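Local atomic coordinates of oxidoreductase, NAD-binding/iron-sulfur cluster-binding protein (Nitratireductor pacificus pht-3B, PDB entry 6ZY0), a protein that probably catalyses reductive dehalogenation of organohalide substrates, using a bound cobalamin and two [4Fe-4S] clusters. Residues 434-439 with 591-596; 443-448 with 585-590; 511-516 with 596-601. The protein carries 1 engineered substitution. All coordinates share one frame; numbering follows the deposited sequence.

Contact 1 of 3, residues 434-439 with 591-596; sequences TMEGAS and CMKMCP. With SF4 (iron/sulfur cluster), chain D; SF4 (iron/sulfur cluster), chain E.
Helix 590-594, a short, weakly bonded helix of the ferredoxin-like part, packs against the last turn of helix 432-437, and K593 reaches across to M435 and E436. Its ammonium donates to the backbone carbonyl of M435 (NZ to O 2.9 Å), arriving in the carbonyl plane on a lone pair with a C=O...N angle of 131°. The chain runs out extended and bends only at its last torsion (chi4 74°), which turns NZ toward the end of the helix; there E436 O lies 3.1 Å from NZ. Carbonyls at a helix C-terminus probably carry some of the helix dipole's negative charge, which would suit a lysine here. The carboxylate of E436 adds a long salt bridge, OE1 to NZ 4.0 Å.

K593 stands between two cluster ligands in a C-x3-C-P sequence: C591 binds an iron of one [4Fe-4S] cluster and C595 an iron of the other, the exchange of cysteines familiar from two-cluster ferredoxins. The unbranched, flexible M435 fills the space beside this turn. It slides past K593 in the opposite direction, its SD 3.5 Å from K593 CB, and the same sulfur meets M592 CB at 4.1 Å. M592 then leads away to touch the cobalamin, while A438 O lies 3.0 Å from K593 CE.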
loop_
_atom_site.group_PDB
_atom_site.type_symbol
_atom_site.label_atom_id
_atom_site.label_comp_id
_atom_site.label_asym_id
_atom_site.label_seq_id
_atom_site.Cartn_x
_atom_site.Cartn_y
_atom_site.Cartn_z
ATOM N N THR A 434 -5.720 -9.324 -5.434
ATOM C CA THR A 434 -6.553 -8.406 -6.205
ATOM C C THR A 434 -5.964 -8.157 -7.584
ATOM O O THR A 434 -6.685 -8.168 -8.590
ATOM C CB THR A 434 -6.726 -7.079 -5.472
ATOM O OG1 THR A 434 -7.436 -7.293 -4.249
ATOM C CG2 THR A 434 -7.499 -6.094 -6.338
ATOM N N MET A 435 -4.655 -7.932 -7.654
ATOM C CA MET A 435 -4.046 -7.634 -8.940
ATOM C C MET A 435 -4.030 -8.840 -9.855
ATOM O O MET A 435 -4.030 -8.672 -11.078
ATOM C CB MET A 435 -2.628 -7.102 -8.745
ATOM C CG MET A 435 -2.144 -6.187 -9.868
ATOM S SD MET A 435 -0.425 -5.740 -9.583
ATOM C CE MET A 435 -0.476 -5.489 -7.810
ATOM N N GLU A 436 -4.051 -10.052 -9.298
ATOM C CA GLU A 436 -4.049 -11.250 -10.126
ATOM C C GLU A 436 -5.375 -11.444 -10.857
ATOM O O GLU A 436 -5.414 -12.152 -11.871
ATOM C CB GLU A 436 -3.698 -12.472 -9.264
ATOM C CG GLU A 436 -3.290 -13.718 -10.054
ATOM C CD GLU A 436 -2.021 -13.507 -10.891
ATOM O OE1 GLU A 436 -1.233 -12.584 -10.584
ATOM O OE2 GLU A 436 -1.804 -14.269 -11.855
ATOM N N GLY A 437 -6.451 -10.810 -10.390
ATOM C CA GLY A 437 -7.691 -10.769 -11.138
ATOM C C GLY A 437 -7.864 -9.557 -12.026
ATOM O O GLY A 437 -8.747 -9.550 -12.892
ATOM N N ALA A 438 -7.037 -8.532 -11.846
ATOM C CA ALA A 438 -7.166 -7.282 -12.579
ATOM C C ALA A 438 -6.321 -7.300 -13.847
ATOM O O ALA A 438 -5.456 -8.152 -14.040
ATOM C CB ALA A 438 -6.762 -6.098 -11.700
ATOM N N SER A 439 -6.594 -6.342 -14.731
ATOM C CA SER A 439 -5.744 -6.143 -15.895
ATOM C C SER A 439 -4.522 -5.299 -15.575
ATOM O O SER A 439 -3.571 -5.275 -16.366
ATOM C CB SER A 439 -6.532 -5.476 -17.024
ATOM O OG SER A 439 -5.676 -5.104 -18.093
ATOM N N CYS A 591 2.591 -3.013 -15.181
ATOM C CA CYS A 591 3.986 -3.435 -15.101
ATOM C C CYS A 591 4.333 -4.080 -13.759
ATOM O O CYS A 591 5.182 -4.982 -13.711
ATOM C CB CYS A 591 4.863 -2.227 -15.433
ATOM S SG CYS A 591 4.540 -0.749 -14.402
ATOM N N MET A 592 3.681 -3.650 -12.668
ATOM C CA MET A 592 3.721 -4.375 -11.394
ATOM C C MET A 592 3.106 -5.765 -11.440
ATOM O O MET A 592 3.597 -6.663 -10.750
ATOM C CB MET A 592 3.004 -3.601 -10.302
ATOM C CG MET A 592 3.777 -2.498 -9.718
ATOM S SD MET A 592 2.608 -1.761 -8.575
ATOM C CE MET A 592 3.603 -0.498 -7.837
ATOM N N LYS A 593 2.019 -5.961 -12.188
ATOM C CA LYS A 593 1.378 -7.271 -12.230
ATOM C C LYS A 593 2.205 -8.273 -13.033
ATOM O O LYS A 593 2.254 -9.462 -12.698
ATOM C CB LYS A 593 -0.029 -7.125 -12.816
ATOM C CG LYS A 593 -0.851 -8.400 -12.879
ATOM C CD LYS A 593 -2.208 -8.144 -13.532
ATOM C CE LYS A 593 -2.753 -9.406 -14.203
ATOM N NZ LYS A 593 -3.261 -10.418 -13.250
ATOM N N MET A 594 2.883 -7.808 -14.083
ATOM C CA MET A 594 3.440 -8.722 -15.072
ATOM C C MET A 594 4.804 -9.278 -14.694
ATOM O O MET A 594 5.233 -10.275 -15.282
ATOM C CB MET A 594 3.530 -8.019 -16.423
ATOM C CG MET A 594 2.172 -7.728 -17.013
ATOM S SD MET A 594 1.209 -9.237 -17.242
ATOM C CE MET A 594 -0.210 -8.785 -16.293
ATOM N N CYS A 595 5.482 -8.679 -13.731
ATOM C CA CYS A 595 6.835 -9.106 -13.403
ATOM C C CYS A 595 6.834 -10.512 -12.807
ATOM O O CYS A 595 5.952 -10.850 -12.009
ATOM C CB CYS A 595 7.462 -8.123 -12.422
ATOM S SG CYS A 595 9.106 -8.573 -11.901
ATOM N N PRO A 596 7.810 -11.356 -13.172
ATOM C CA PRO A 596 7.871 -12.701 -12.578
ATOM C C PRO A 596 8.019 -12.689 -11.066
ATOM O O PRO A 596 7.584 -13.637 -10.402
ATOM C CB PRO A 596 9.095 -13.329 -13.263
ATOM C CG PRO A 596 9.216 -12.606 -14.548
ATOM C CD PRO A 596 8.808 -11.187 -14.243
HETATM FE FE1 SF4 D . 10.766 -6.215 -15.806
HETATM FE FE2 SF4 D . 11.397 -8.857 -15.796
HETATM FE FE3 SF4 D . 10.328 -7.685 -13.572
HETATM FE FE4 SF4 D . 12.868 -7.093 -14.313
HETATM S S1 SF4 D . 12.093 -9.114 -13.632
HETATM S S2 SF4 D . 11.282 -5.634 -13.657
HETATM S S3 SF4 D . 12.663 -7.154 -16.592
HETATM S S4 SF4 D . 9.328 -7.957 -15.599
HETATM FE FE1 SF4 E . 3.110 3.098 -16.915
HETATM FE FE2 SF4 E . 1.188 1.180 -17.016
HETATM FE FE3 SF4 E . 3.665 0.566 -16.065
HETATM FE FE4 SF4 E . 3.329 1.096 -18.721
HETATM S S1 SF4 E . 2.454 -0.647 -17.554
HETATM S S2 SF4 E . 4.971 1.900 -17.379
HETATM S S3 SF4 E . 1.699 2.686 -18.640
HETATM S S4 SF4 E . 2.159 1.991 -15.148
#

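Contact 2 of 3, residues 443-448 with 585-590; sequences WISASQ and GSACGR. With SF4 (iron/sulfur cluster), chain E.
W443 lays its six-membered ring flat over G585, whose CA sits 3.7 Å from the ring centroid and only 7° off the ring normal, a CH-pi contact over the face. With no side chain, the glycine offers its fully extended backbone as a flat surface, and G585 O also lies over that face. The indole NE1 is engaged beyond this pair, by T658.

Next along the chain, S586 O receives a weak hydrogen bond from A446 N at 2.9 Å. That amide belongs to the first turn of helix 445-469, where N-H groups have no carbonyl of the preceding turn to bind, so the loop supplies an acceptor. The small methyl of A446 permits a close approach: its CB lies 3.3 Å from S586 OG, a hydroxyl bonded to F337 O, and 4.0 Å from A587 CB.

The loop 585-590 opens the C-x2-C-x3-C-P sequence of a ferredoxin-type cluster site, and C588 is its first cysteine, with SG 2.3 Å from FE2 of the cluster. The thiolate also accepts an almost straight hydrogen bond from R590 N, 3.5 Å long with an angle of 177° at the hydrogen. S445 packs against the backbone of this cysteine: chi1 of 176° swings its hydroxyl away from its own backbone N and toward the loop, where OG stands 3.3 Å from C588 CA and is bonded to G440 O. G589, which like C588 touches the cobalamin, brings its N to 3.4 Å from S445 OG, at too poor an angle for a hydrogen bond.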
loop_
_atom_site.group_PDB
_atom_site.type_symbol
_atom_site.label_atom_id
_atom_site.label_comp_id
_atom_site.label_asym_id
_atom_site.label_seq_id
_atom_site.Cartn_x
_atom_site.Cartn_y
_atom_site.Cartn_z
ATOM N N TRP A 443 -10.520 -0.840 -13.652
ATOM C CA TRP A 443 -11.197 0.116 -12.781
ATOM C C TRP A 443 -10.782 0.014 -11.324
ATOM O O TRP A 443 -11.218 0.841 -10.513
ATOM C CB TRP A 443 -12.713 -0.046 -12.922
ATOM C CG TRP A 443 -13.108 0.340 -14.291
ATOM C CD1 TRP A 443 -13.449 -0.492 -15.317
ATOM C CD2 TRP A 443 -13.118 1.666 -14.826
ATOM N NE1 TRP A 443 -13.697 0.240 -16.452
ATOM C CE2 TRP A 443 -13.502 1.568 -16.176
ATOM C CE3 TRP A 443 -12.854 2.930 -14.289
ATOM C CZ2 TRP A 443 -13.627 2.688 -16.997
ATOM C CZ3 TRP A 443 -12.980 4.036 -15.103
ATOM C CH2 TRP A 443 -13.365 3.909 -16.441
ATOM N N ILE A 444 -9.942 -0.953 -10.973
ATOM C CA ILE A 444 -9.443 -1.079 -9.611
ATOM C C ILE A 444 -7.985 -0.665 -9.486
ATOM O O ILE A 444 -7.464 -0.623 -8.359
ATOM C CB ILE A 444 -9.644 -2.512 -9.074
ATOM C CG1 ILE A 444 -9.717 -2.510 -7.546
ATOM C CG2 ILE A 444 -8.544 -3.438 -9.582
ATOM C CD1 ILE A 444 -10.898 -1.756 -7.005
ATOM N N SER A 445 -7.316 -0.335 -10.594
ATOM C CA SER A 445 -5.893 -0.009 -10.546
ATOM C C SER A 445 -5.618 1.123 -9.567
ATOM O O SER A 445 -4.843 0.968 -8.616
ATOM C CB SER A 445 -5.393 0.366 -11.940
ATOM O OG SER A 445 -4.037 0.782 -11.893
ATOM N N ALA A 446 -6.246 2.277 -9.789
ATOM C CA ALA A 446 -5.988 3.427 -8.935
ATOM C C ALA A 446 -6.370 3.151 -7.486
ATOM O O ALA A 446 -5.727 3.670 -6.565
ATOM C CB ALA A 446 -6.732 4.646 -9.467
ATOM N N SER A 447 -7.397 2.330 -7.255
ATOM C CA SER A 447 -7.717 1.957 -5.882
ATOM C C SER A 447 -6.602 1.134 -5.251
ATOM O O SER A 447 -6.383 1.214 -4.037
ATOM C CB SER A 447 -9.042 1.195 -5.829
ATOM O OG SER A 447 -10.112 2.007 -6.288
ATOM N N GLN A 448 -5.880 0.343 -6.051
ATOM C CA GLN A 448 -4.756 -0.405 -5.500
ATOM C C GLN A 448 -3.618 0.527 -5.108
ATOM O O GLN A 448 -2.989 0.338 -4.062
ATOM C CB GLN A 448 -4.277 -1.456 -6.497
ATOM C CG GLN A 448 -5.292 -2.560 -6.777
ATOM C CD GLN A 448 -4.674 -3.766 -7.457
ATOM O OE1 GLN A 448 -4.629 -3.845 -8.691
ATOM N NE2 GLN A 448 -4.195 -4.717 -6.658
ATOM N N GLY A 585 -10.129 2.384 -17.772
ATOM C CA GLY A 585 -9.704 2.041 -16.431
ATOM C C GLY A 585 -9.409 3.304 -15.652
ATOM O O GLY A 585 -9.580 4.421 -16.147
ATOM N N SER A 586 -8.956 3.111 -14.414
ATOM C CA SER A 586 -8.523 4.223 -13.568
ATOM C C SER A 586 -7.028 4.064 -13.306
ATOM O O SER A 586 -6.618 3.234 -12.492
ATOM C CB SER A 586 -9.316 4.273 -12.268
ATOM O OG SER A 586 -9.136 5.519 -11.617
ATOM N N ALA A 587 -6.223 4.876 -13.999
ATOM C CA ALA A 587 -4.763 4.821 -13.958
ATOM C C ALA A 587 -4.256 3.488 -14.493
ATOM O O ALA A 587 -4.944 2.826 -15.272
ATOM C CB ALA A 587 -4.243 5.074 -12.539
ATOM N N CYS A 588 -3.054 3.086 -14.088
ATOM C CA CYS A 588 -2.451 1.861 -14.598
ATOM C C CYS A 588 -1.288 1.457 -13.700
ATOM O O CYS A 588 -0.571 2.313 -13.178
ATOM C CB CYS A 588 -1.970 2.045 -16.043
ATOM S SG CYS A 588 -0.999 0.675 -16.693
ATOM N N GLY A 589 -1.118 0.149 -13.521
ATOM C CA GLY A 589 0.000 -0.401 -12.779
ATOM C C GLY A 589 0.336 -1.779 -13.306
ATOM O O GLY A 589 0.837 -2.640 -12.577
ATOM N N ARG A 590 0.057 -1.983 -14.596
ATOM C CA ARG A 590 0.164 -3.305 -15.205
ATOM C C ARG A 590 1.575 -3.876 -15.104
ATOM O O ARG A 590 1.745 -5.094 -14.960
ATOM C CB ARG A 590 -0.276 -3.219 -16.665
ATOM C CG ARG A 590 -0.096 -4.500 -17.438
ATOM C CD ARG A 590 -0.910 -4.504 -18.712
ATOM N NE ARG A 590 -0.682 -5.733 -19.461
ATOM C CZ ARG A 590 -1.258 -6.892 -19.165
ATOM N NH1 ARG A 590 -2.106 -6.967 -18.146
ATOM N NH2 ARG A 590 -0.997 -7.973 -19.886
HETATM FE FE1 SF4 E . 3.110 3.098 -16.915
HETATM FE FE2 SF4 E . 1.188 1.180 -17.016
HETATM FE FE3 SF4 E . 3.665 0.566 -16.065
HETATM FE FE4 SF4 E . 3.329 1.096 -18.721
HETATM S S1 SF4 E . 2.454 -0.647 -17.554
HETATM S S2 SF4 E . 4.971 1.900 -17.379
HETATM S S3 SF4 E . 1.699 2.686 -18.640
HETATM S S4 SF4 E . 2.159 1.991 -15.148
#

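Contact 3 of 3, residues 511-516 with 596-601; sequences GPRSQS and PWNRED. Engineered in segment 511-516: Q515 (natural residue Lys). With SF4 (iron/sulfur cluster), chain D.
R513 and N598 meet at about a right angle, and a short hydrogen bond joins them: NH1 to OD1, 2.6 Å, with 157° at the hydrogen. OD1 lies at the edge of the guanidinium, in its plane, whereas the donor is tilted somewhat from the plane of the amide carbonyl. The arginine chain runs out extended to CD, which lies 3.2 Å from the same N598 OD1, and the bend at chi3 (51°) then folds the guanidinium back so that NH1 reaches that oxygen. N598 has CG anti to its N (chi1 -178°), carrying the amide toward the arginine. Its other end, ND2, is held by K593 O, so both halves of the amide are used and its flip is fixed; NE of R513 forms a salt bridge with D429. A leucine in place of R513 would probably leave D429 without its countercharge and N598 OD1 without this donor.

G511 packs its CA 3.6 Å from W597 CB. Its positive phi favours glycine, and any CB would run into W597 O. P512 CD comes within 4.3 Å of W597 CB, and beyond CB the indole leads away to the cluster, presenting its edge in plane to a sulfide, CD1 to S1 3.5 Å.

Past R513 the chain enters strand 514-521, which lies between strands 422-429 and 474-477 in an antiparallel sheet and binds cobalamin, in part through the engineered Q515. M435 of helix 432-437 packs against R513, and helix 603-614 touches W597.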
loop_
_atom_site.group_PDB
_atom_site.type_symbol
_atom_site.label_atom_id
_atom_site.label_comp_id
_atom_site.label_asym_id
_atom_site.label_seq_id
_atom_site.Cartn_x
_atom_site.Cartn_y
_atom_site.Cartn_z
ATOM N N GLY A 511 8.387 -8.396 -4.982
ATOM C CA GLY A 511 8.620 -7.971 -6.342
ATOM C C GLY A 511 8.494 -6.472 -6.502
ATOM O O GLY A 511 8.965 -5.696 -5.663
ATOM N N PRO A 512 7.848 -6.036 -7.576
ATOM C CA PRO A 512 7.571 -4.604 -7.779
ATOM C C PRO A 512 6.269 -4.119 -7.163
ATOM O O PRO A 512 5.832 -3.014 -7.488
ATOM C CB PRO A 512 7.486 -4.509 -9.305
ATOM C CG PRO A 512 6.919 -5.818 -9.710
ATOM C CD PRO A 512 7.362 -6.851 -8.700
ATOM N N ARG A 513 5.655 -4.908 -6.292
ATOM C CA ARG A 513 4.253 -4.742 -5.919
ATOM C C ARG A 513 4.116 -3.889 -4.662
ATOM O O ARG A 513 3.541 -4.297 -3.655
ATOM C CB ARG A 513 3.624 -6.113 -5.713
ATOM C CG ARG A 513 2.130 -6.112 -5.682
ATOM C CD ARG A 513 1.620 -7.480 -5.339
ATOM N NE ARG A 513 2.260 -8.018 -4.146
ATOM C CZ ARG A 513 3.091 -9.049 -4.155
ATOM N NH1 ARG A 513 3.392 -9.638 -5.304
ATOM N NH2 ARG A 513 3.621 -9.490 -3.022
ATOM N N SER A 514 4.648 -2.680 -4.717
ATOM C CA SER A 514 4.699 -1.884 -3.502
ATOM C C SER A 514 4.481 -0.419 -3.811
ATOM O O SER A 514 4.846 0.075 -4.881
ATOM C CB SER A 514 6.036 -2.037 -2.778
ATOM O OG SER A 514 6.993 -1.153 -3.332
ATOM N N GLN A 515 3.882 0.268 -2.849
ATOM C CA GLN A 515 3.897 1.717 -2.792
ATOM C C GLN A 515 4.636 2.097 -1.523
ATOM O O GLN A 515 4.402 1.503 -0.465
ATOM C CB GLN A 515 2.482 2.291 -2.804
ATOM C CG GLN A 515 1.710 2.030 -4.095
ATOM C CD GLN A 515 2.084 2.990 -5.209
ATOM O OE1 GLN A 515 2.831 3.941 -4.996
ATOM N NE2 GLN A 515 1.545 2.759 -6.399
ATOM N N SER A 516 5.549 3.048 -1.634
ATOM C CA SER A 516 6.399 3.431 -0.522
ATOM C C SER A 516 5.832 4.656 0.175
ATOM O O SER A 516 5.160 5.487 -0.438
ATOM C CB SER A 516 7.820 3.734 -0.994
ATOM O OG SER A 516 7.834 4.878 -1.831
ATOM N N PRO A 596 7.810 -11.356 -13.172
ATOM C CA PRO A 596 7.871 -12.701 -12.578
ATOM C C PRO A 596 8.019 -12.689 -11.066
ATOM O O PRO A 596 7.584 -13.637 -10.402
ATOM C CB PRO A 596 9.095 -13.329 -13.263
ATOM C CG PRO A 596 9.216 -12.606 -14.548
ATOM C CD PRO A 596 8.808 -11.187 -14.243
ATOM N N TRP A 597 8.624 -11.641 -10.504
ATOM C CA TRP A 597 8.757 -11.510 -9.060
ATOM C C TRP A 597 7.428 -11.220 -8.372
ATOM O O TRP A 597 7.349 -11.306 -7.142
ATOM C CB TRP A 597 9.759 -10.404 -8.735
ATOM C CG TRP A 597 11.148 -10.695 -9.213
ATOM C CD1 TRP A 597 11.653 -10.458 -10.461
ATOM C CD2 TRP A 597 12.219 -11.262 -8.445
ATOM N NE1 TRP A 597 12.969 -10.847 -10.517
ATOM C CE2 TRP A 597 13.341 -11.345 -9.294
ATOM C CE3 TRP A 597 12.338 -11.707 -7.123
ATOM C CZ2 TRP A 597 14.567 -11.860 -8.866
ATOM C CZ3 TRP A 597 13.556 -12.215 -6.697
ATOM C CH2 TRP A 597 14.655 -12.287 -7.567
ATOM N N ASN A 598 6.394 -10.866 -9.123
ATOM C CA ASN A 598 5.058 -10.732 -8.555
ATOM C C ASN A 598 4.517 -12.140 -8.347
ATOM O O ASN A 598 3.993 -12.758 -9.278
ATOM C CB ASN A 598 4.167 -9.911 -9.477
ATOM C CG ASN A 598 2.786 -9.696 -8.906
ATOM O OD1 ASN A 598 2.643 -9.306 -7.748
ATOM N ND2 ASN A 598 1.761 -9.947 -9.713
ATOM N N ARG A 599 4.656 -12.664 -7.129
ATOM C CA ARG A 599 4.303 -14.046 -6.838
ATOM C C ARG A 599 3.405 -14.135 -5.614
ATOM O O ARG A 599 3.310 -13.206 -4.804
ATOM C CB ARG A 599 5.537 -14.909 -6.582
ATOM C CG ARG A 599 6.479 -14.999 -7.741
ATOM C CD ARG A 599 7.492 -16.086 -7.517
ATOM N NE ARG A 599 8.148 -16.433 -8.767
ATOM C CZ ARG A 599 9.264 -15.860 -9.201
ATOM N NH1 ARG A 599 9.853 -14.916 -8.469
ATOM N NH2 ARG A 599 9.792 -16.234 -10.363
ATOM N N GLU A 600 2.776 -15.299 -5.481
ATOM C CA GLU A 600 1.958 -15.612 -4.323
ATOM C C GLU A 600 2.835 -15.974 -3.133
ATOM O O GLU A 600 3.949 -16.486 -3.278
ATOM C CB GLU A 600 1.008 -16.766 -4.635
ATOM C CG GLU A 600 -0.228 -16.800 -3.764
ATOM C CD GLU A 600 -1.052 -18.048 -3.987
ATOM O OE1 GLU A 600 -0.804 -18.753 -4.996
ATOM O OE2 GLU A 600 -1.944 -18.321 -3.153
ATOM N N ASP A 601 2.311 -15.711 -1.942
ATOM C CA ASP A 601 3.023 -15.994 -0.703
ATOM C C ASP A 601 2.911 -17.466 -0.335
ATOM O O ASP A 601 2.473 -17.792 0.778
ATOM C CB ASP A 601 2.466 -15.109 0.416
ATOM C CG ASP A 601 3.489 -14.798 1.489
ATOM O OD1 ASP A 601 4.642 -15.273 1.372
ATOM O OD2 ASP A 601 3.140 -14.048 2.431
HETATM FE FE1 SF4 D . 10.766 -6.215 -15.806
HETATM FE FE2 SF4 D . 11.397 -8.857 -15.796
HETATM FE FE3 SF4 D . 10.328 -7.685 -13.572
HETATM FE FE4 SF4 D . 12.868 -7.093 -14.313
HETATM S S1 SF4 D . 12.093 -9.114 -13.632
HETATM S S2 SF4 D . 11.282 -5.634 -13.657
HETATM S S3 SF4 D . 12.663 -7.154 -16.592
HETATM S S4 SF4 D . 9.328 -7.957 -15.599
#

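Along the chain the segments come in the order 434-439, 443-448, 511-516, 585-590, 591-596 and 596-601, so the second halves of all three contacts form one continuous run through three of the cluster-binding cysteines. Contact 2 is nested within contact 1, and contact 3 crosses both. Contact 1 is central: its centre lies about 11 Å from that of contact 2 and about 9 Å from that of contact 3, while contacts 2 and 3 are about 16 Å apart and do not touch. Contacts 1 and 2 share one iron-sulfur cluster, contacts 1 and 3 the other. Together they fasten the ferredoxin-like run to helix 432-437 and to helix 445-469 and strand 514-521, the last two of which contribute cobalamin-binding residues.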